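Local coordinates for glycerate dehydrogenase related protein (Thermoplasma acidophilum, PDB 3GVX) that probably works as an NAD(P)-dependent reductase of 2-oxoacids such as glyoxylate or hydroxypyruvate, at residues B[29-41]-B[45-57]. Sequence-based numbering, arbitrary orientation.
Sequences YPDYYDAEAQVIK and VLGKRTKMIQAIS
Asp34 reaches from the approach to strand 37-40 into the turn at Lys48 and Arg49; strands 37-40 and 52-55 are parallel neighbours in the five-stranded sheet of the flavodoxin-like domain of this 2-hydroxyacid dehydrogenase. At chi1 -154° its CG swings away from its own N, which brings the carboxylate to the turn: OD2 takes Lys48 N on its syn lone pair at 2.8 Å, and OD1 receives Arg49 N from above the carboxylate plane at 3.0 Å. A short carboxylate side chain suits a spot where two successive backbone N-H groups need acceptors close by, and Gly47 is apt because a beta carbon there would strike OD1. Replacing Asp34 with an alanine would probably leave both amides without this acceptor and the turn less firmly fixed. Arg49, bent at chi3, sends NH1 back to Asp34 O (2.9 Å), which lies in the guanidinium plane, while Glu36 CG packs over one guanidinium face. Asp2 adds a salt bridge to NH2. Extended Lys51 runs alongside Glu36, its opposite charge suiting the salt bridge from NZ to Glu36 OE1 (3.0 Å), met from above the carboxylate plane. Farther along, backbone bonds such as Gln54 N to Gln38 O (2.7 Å) join the strands. Ile40 CD1 meets Ile53 CG2 on the face they share; past strand 52-55, Ile56 crosses Val39 at about a right angle, Val39 CG1 to Ile56 CG2 3.6 Å.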
loop_
_atom_site.group_PDB
_atom_site.type_symbol
_atom_site.label_atom_id
_atom_site.label_comp_id
_atom_site.label_asym_id
_atom_site.label_seq_id
_atom_site.Cartn_x
_atom_site.Cartn_y
_atom_site.Cartn_z
ATOM N N TYR B 29 16.834 18.720 29.459
ATOM C CA TYR B 29 16.129 19.387 30.497
ATOM C C TYR B 29 16.249 18.534 31.764
ATOM O O TYR B 29 16.194 17.308 31.691
ATOM C CB TYR B 29 14.693 19.510 30.051
ATOM C CG TYR B 29 13.815 19.999 31.134
ATOM C CD1 TYR B 29 13.692 21.353 31.391
ATOM C CD2 TYR B 29 13.118 19.110 31.931
ATOM C CE1 TYR B 29 12.896 21.816 32.428
ATOM C CE2 TYR B 29 12.322 19.551 32.974
ATOM C CZ TYR B 29 12.206 20.909 33.212
ATOM O OH TYR B 29 11.382 21.358 34.210
ATOM N N PRO B 30 16.384 19.172 32.943
ATOM C CA PRO B 30 16.416 20.618 33.149
ATOM C C PRO B 30 17.811 21.249 33.176
ATOM O O PRO B 30 18.024 22.250 33.854
ATOM C CB PRO B 30 15.691 20.765 34.472
ATOM C CG PRO B 30 16.321 19.628 35.270
ATOM C CD PRO B 30 16.454 18.474 34.244
ATOM N N ASP B 31 18.762 20.676 32.447
ATOM C CA ASP B 31 20.093 21.268 32.411
ATOM C C ASP B 31 20.239 22.154 31.211
ATOM O O ASP B 31 20.977 21.893 30.259
ATOM C CB ASP B 31 21.150 20.196 32.469
ATOM C CG ASP B 31 21.132 19.494 33.796
ATOM O OD1 ASP B 31 21.366 20.161 34.826
ATOM O OD2 ASP B 31 20.852 18.285 33.820
ATOM N N TYR B 32 19.480 23.230 31.315
ATOM C CA TYR B 32 19.392 24.241 30.307
ATOM C C TYR B 32 20.703 24.591 29.672
ATOM O O TYR B 32 21.753 24.636 30.309
ATOM C CB TYR B 32 18.794 25.520 30.870
ATOM C CG TYR B 32 18.764 26.601 29.820
ATOM C CD1 TYR B 32 17.724 26.672 28.898
ATOM C CD2 TYR B 32 19.835 27.478 29.664
ATOM C CE1 TYR B 32 17.757 27.578 27.835
ATOM C CE2 TYR B 32 19.877 28.389 28.604
ATOM C CZ TYR B 32 18.833 28.435 27.694
ATOM O OH TYR B 32 18.858 29.338 26.654
ATOM N N TYR B 33 20.607 24.888 28.392
ATOM C CA TYR B 33 21.753 25.274 27.634
ATOM C C TYR B 33 21.312 26.079 26.419
ATOM O O TYR B 33 20.408 25.689 25.689
ATOM C CB TYR B 33 22.535 24.030 27.232
ATOM C CG TYR B 33 23.739 24.361 26.412
ATOM C CD1 TYR B 33 24.877 24.924 26.989
ATOM C CD2 TYR B 33 23.720 24.178 25.037
ATOM C CE1 TYR B 33 25.966 25.308 26.203
ATOM C CE2 TYR B 33 24.787 24.554 24.246
ATOM C CZ TYR B 33 25.914 25.116 24.826
ATOM O OH TYR B 33 26.982 25.475 24.019
ATOM N N ASP B 34 21.970 27.215 26.237
ATOM C CA ASP B 34 21.706 28.136 25.146
ATOM C C ASP B 34 22.123 27.494 23.834
ATOM O O ASP B 34 23.224 27.736 23.343
ATOM C CB ASP B 34 22.513 29.421 25.355
ATOM C CG ASP B 34 21.875 30.623 24.702
ATOM O OD1 ASP B 34 21.175 30.434 23.686
ATOM O OD2 ASP B 34 22.075 31.754 25.189
ATOM N N ALA B 35 21.249 26.679 23.258
ATOM C CA ALA B 35 21.570 26.003 22.007
ATOM C C ALA B 35 20.964 26.653 20.763
ATOM O O ALA B 35 20.081 27.515 20.846
ATOM C CB ALA B 35 21.146 24.534 22.090
ATOM N N GLU B 36 21.473 26.243 19.608
ATOM C CA GLU B 36 20.981 26.739 18.339
ATOM C C GLU B 36 19.606 26.164 18.064
ATOM O O GLU B 36 18.764 26.818 17.476
ATOM C CB GLU B 36 21.928 26.352 17.226
ATOM C CG GLU B 36 23.130 27.240 17.181
ATOM C CD GLU B 36 24.059 26.908 16.034
ATOM O OE1 GLU B 36 24.800 27.811 15.593
ATOM O OE2 GLU B 36 24.058 25.747 15.571
ATOM N N ALA B 37 19.386 24.934 18.505
ATOM C CA ALA B 37 18.109 24.302 18.300
ATOM C C ALA B 37 17.485 23.896 19.613
ATOM O O ALA B 37 18.154 23.423 20.539
ATOM C CB ALA B 37 18.262 23.106 17.381
ATOM N N GLN B 38 16.185 24.116 19.691
ATOM C CA GLN B 38 15.431 23.778 20.878
ATOM C C GLN B 38 14.222 22.959 20.466
ATOM O O GLN B 38 13.487 23.331 19.552
ATOM C CB GLN B 38 14.989 25.050 21.595
ATOM C CG GLN B 38 14.389 24.814 22.952
ATOM C CD GLN B 38 14.138 26.116 23.678
ATOM O OE1 GLN B 38 15.065 26.892 23.914
ATOM N NE2 GLN B 38 12.888 26.369 24.030
ATOM N N VAL B 39 14.027 21.829 21.126
ATOM C CA VAL B 39 12.882 20.981 20.834
ATOM C C VAL B 39 11.939 21.196 22.004
ATOM O O VAL B 39 12.345 21.114 23.157
ATOM C CB VAL B 39 13.283 19.497 20.747
ATOM C CG1 VAL B 39 12.085 18.666 20.306
ATOM C CG2 VAL B 39 14.465 19.330 19.793
ATOM N N ILE B 40 10.680 21.472 21.709
ATOM C CA ILE B 40 9.731 21.762 22.758
ATOM C C ILE B 40 8.387 21.100 22.592
ATOM O O ILE B 40 8.071 20.507 21.568
ATOM C CB ILE B 40 9.448 23.280 22.811
ATOM C CG1 ILE B 40 8.583 23.666 21.607
ATOM C CG2 ILE B 40 10.753 24.080 22.747
ATOM C CD1 ILE B 40 8.082 25.107 21.607
ATOM N N LYS B 41 7.590 21.236 23.634
ATOM C CA LYS B 41 6.231 20.768 23.614
ATOM C C LYS B 41 5.381 22.026 23.669
ATOM O O LYS B 41 4.746 22.389 22.694
ATOM C CB LYS B 41 5.940 19.878 24.813
ATOM C CG LYS B 41 6.676 18.572 24.786
ATOM C CD LYS B 41 6.161 17.670 25.871
ATOM C CE LYS B 41 6.859 16.342 25.849
ATOM N NZ LYS B 41 6.277 15.437 26.877
ATOM N N VAL B 45 12.499 28.595 25.492
ATOM C CA VAL B 45 13.272 29.447 26.369
ATOM C C VAL B 45 14.223 30.203 25.465
ATOM O O VAL B 45 15.098 29.604 24.850
ATOM C CB VAL B 45 14.078 28.600 27.384
ATOM C CG1 VAL B 45 15.028 29.506 28.194
ATOM C CG2 VAL B 45 13.115 27.804 28.295
ATOM N N LEU B 46 14.054 31.515 25.376
ATOM C CA LEU B 46 14.911 32.293 24.501
ATOM C C LEU B 46 16.333 32.402 25.000
ATOM O O LEU B 46 16.597 32.554 26.186
ATOM C CB LEU B 46 14.356 33.700 24.264
ATOM C CG LEU B 46 13.003 33.782 23.566
ATOM C CD1 LEU B 46 12.694 35.260 23.369
ATOM C CD2 LEU B 46 12.997 32.994 22.242
ATOM N N GLY B 47 17.255 32.317 24.057
ATOM C CA GLY B 47 18.653 32.419 24.380
ATOM C C GLY B 47 19.299 33.418 23.462
ATOM O O GLY B 47 18.644 34.188 22.755
ATOM N N LYS B 48 20.616 33.392 23.471
ATOM C CA LYS B 48 21.390 34.278 22.640
ATOM C C LYS B 48 21.795 33.595 21.359
ATOM O O LYS B 48 22.114 34.256 20.377
ATOM C CB LYS B 48 22.637 34.711 23.380
ATOM C CG LYS B 48 22.434 35.899 24.243
ATOM C CD LYS B 48 23.680 36.146 25.030
ATOM C CE LYS B 48 23.656 37.532 25.601
ATOM N NZ LYS B 48 24.203 37.477 26.966
ATOM N N ARG B 49 21.779 32.271 21.362
ATOM C CA ARG B 49 22.185 31.533 20.179
ATOM C C ARG B 49 21.032 30.858 19.440
ATOM O O ARG B 49 21.246 30.171 18.441
ATOM C CB ARG B 49 23.233 30.495 20.587
ATOM C CG ARG B 49 24.360 31.085 21.399
ATOM C CD ARG B 49 25.415 30.056 21.720
ATOM N NE ARG B 49 25.893 29.385 20.517
ATOM C CZ ARG B 49 25.660 28.107 20.232
ATOM N NH1 ARG B 49 24.953 27.356 21.066
ATOM N NH2 ARG B 49 26.125 27.583 19.107
ATOM N N THR B 50 19.815 31.069 19.933
ATOM C CA THR B 50 18.628 30.446 19.355
ATOM C C THR B 50 18.420 30.765 17.884
ATOM O O THR B 50 18.384 31.927 17.482
ATOM C CB THR B 50 17.336 30.870 20.082
ATOM O OG1 THR B 50 17.533 30.850 21.500
ATOM C CG2 THR B 50 16.201 29.932 19.708
ATOM N N LYS B 51 18.273 29.723 17.080
ATOM C CA LYS B 51 18.031 29.888 15.656
ATOM C C LYS B 51 16.777 29.170 15.273
ATOM O O LYS B 51 16.064 29.573 14.374
ATOM C CB LYS B 51 19.141 29.267 14.839
ATOM C CG LYS B 51 20.469 29.915 14.923
ATOM C CD LYS B 51 21.410 29.063 14.116
ATOM C CE LYS B 51 22.712 29.761 13.852
ATOM N NZ LYS B 51 23.575 28.858 13.052
HETATM N N MSE B 52 16.524 28.074 15.963
HETATM C CA MSE B 52 15.387 27.255 15.613
HETATM C C MSE B 52 14.694 26.579 16.767
HETATM O O MSE B 52 15.334 26.055 17.675
HETATM C CB MSE B 52 15.832 26.214 14.575
HETATM C CG MSE B 52 14.746 25.238 14.090
HETATM SE SE MSE B 52 14.427 23.989 15.360
HETATM C CE MSE B 52 14.398 22.652 14.645
ATOM N N ILE B 53 13.370 26.571 16.692
ATOM C CA ILE B 53 12.547 25.945 17.702
ATOM C C ILE B 53 11.657 24.912 17.046
ATOM O O ILE B 53 10.907 25.216 16.119
ATOM C CB ILE B 53 11.688 26.999 18.425
ATOM C CG1 ILE B 53 12.615 28.046 19.058
ATOM C CG2 ILE B 53 10.799 26.339 19.473
ATOM C CD1 ILE B 53 11.912 29.200 19.718
ATOM N N GLN B 54 11.744 23.684 17.535
ATOM C CA GLN B 54 10.971 22.575 16.987
ATOM C C GLN B 54 9.921 22.006 17.937
ATOM O O GLN B 54 10.262 21.363 18.928
ATOM C CB GLN B 54 11.913 21.449 16.570
ATOM C CG GLN B 54 11.201 20.235 16.030
ATOM C CD GLN B 54 10.732 20.418 14.606
ATOM O OE1 GLN B 54 11.535 20.636 13.697
ATOM N NE2 GLN B 54 9.419 20.336 14.402
ATOM N N ALA B 55 8.647 22.233 17.630
ATOM C CA ALA B 55 7.553 21.695 18.427
ATOM C C ALA B 55 7.414 20.229 18.007
ATOM O O ALA B 55 7.666 19.875 16.853
ATOM C CB ALA B 55 6.257 22.446 18.132
ATOM N N ILE B 56 7.026 19.370 18.937
ATOM C CA ILE B 56 6.882 17.960 18.600
ATOM C C ILE B 56 5.448 17.648 18.234
ATOM O O ILE B 56 5.148 16.558 17.777
ATOM C CB ILE B 56 7.310 17.051 19.756
ATOM C CG1 ILE B 56 6.441 17.329 20.978
ATOM C CG2 ILE B 56 8.783 17.265 20.051
ATOM C CD1 ILE B 56 6.318 16.174 21.932
ATOM N N SER B 57 4.559 18.613 18.437
ATOM C CA SER B 57 3.148 18.430 18.101
ATOM C C SER B 57 2.884 18.879 16.668
ATOM O O SER B 57 3.730 19.520 16.043
ATOM C CB SER B 57 2.252 19.202 19.077
ATOM O OG SER B 57 2.524 20.585 19.035
HETATM O O HOH W 1 18.969 29.052 22.665
HETATM O O HOH W 2 4.778 20.796 20.611
#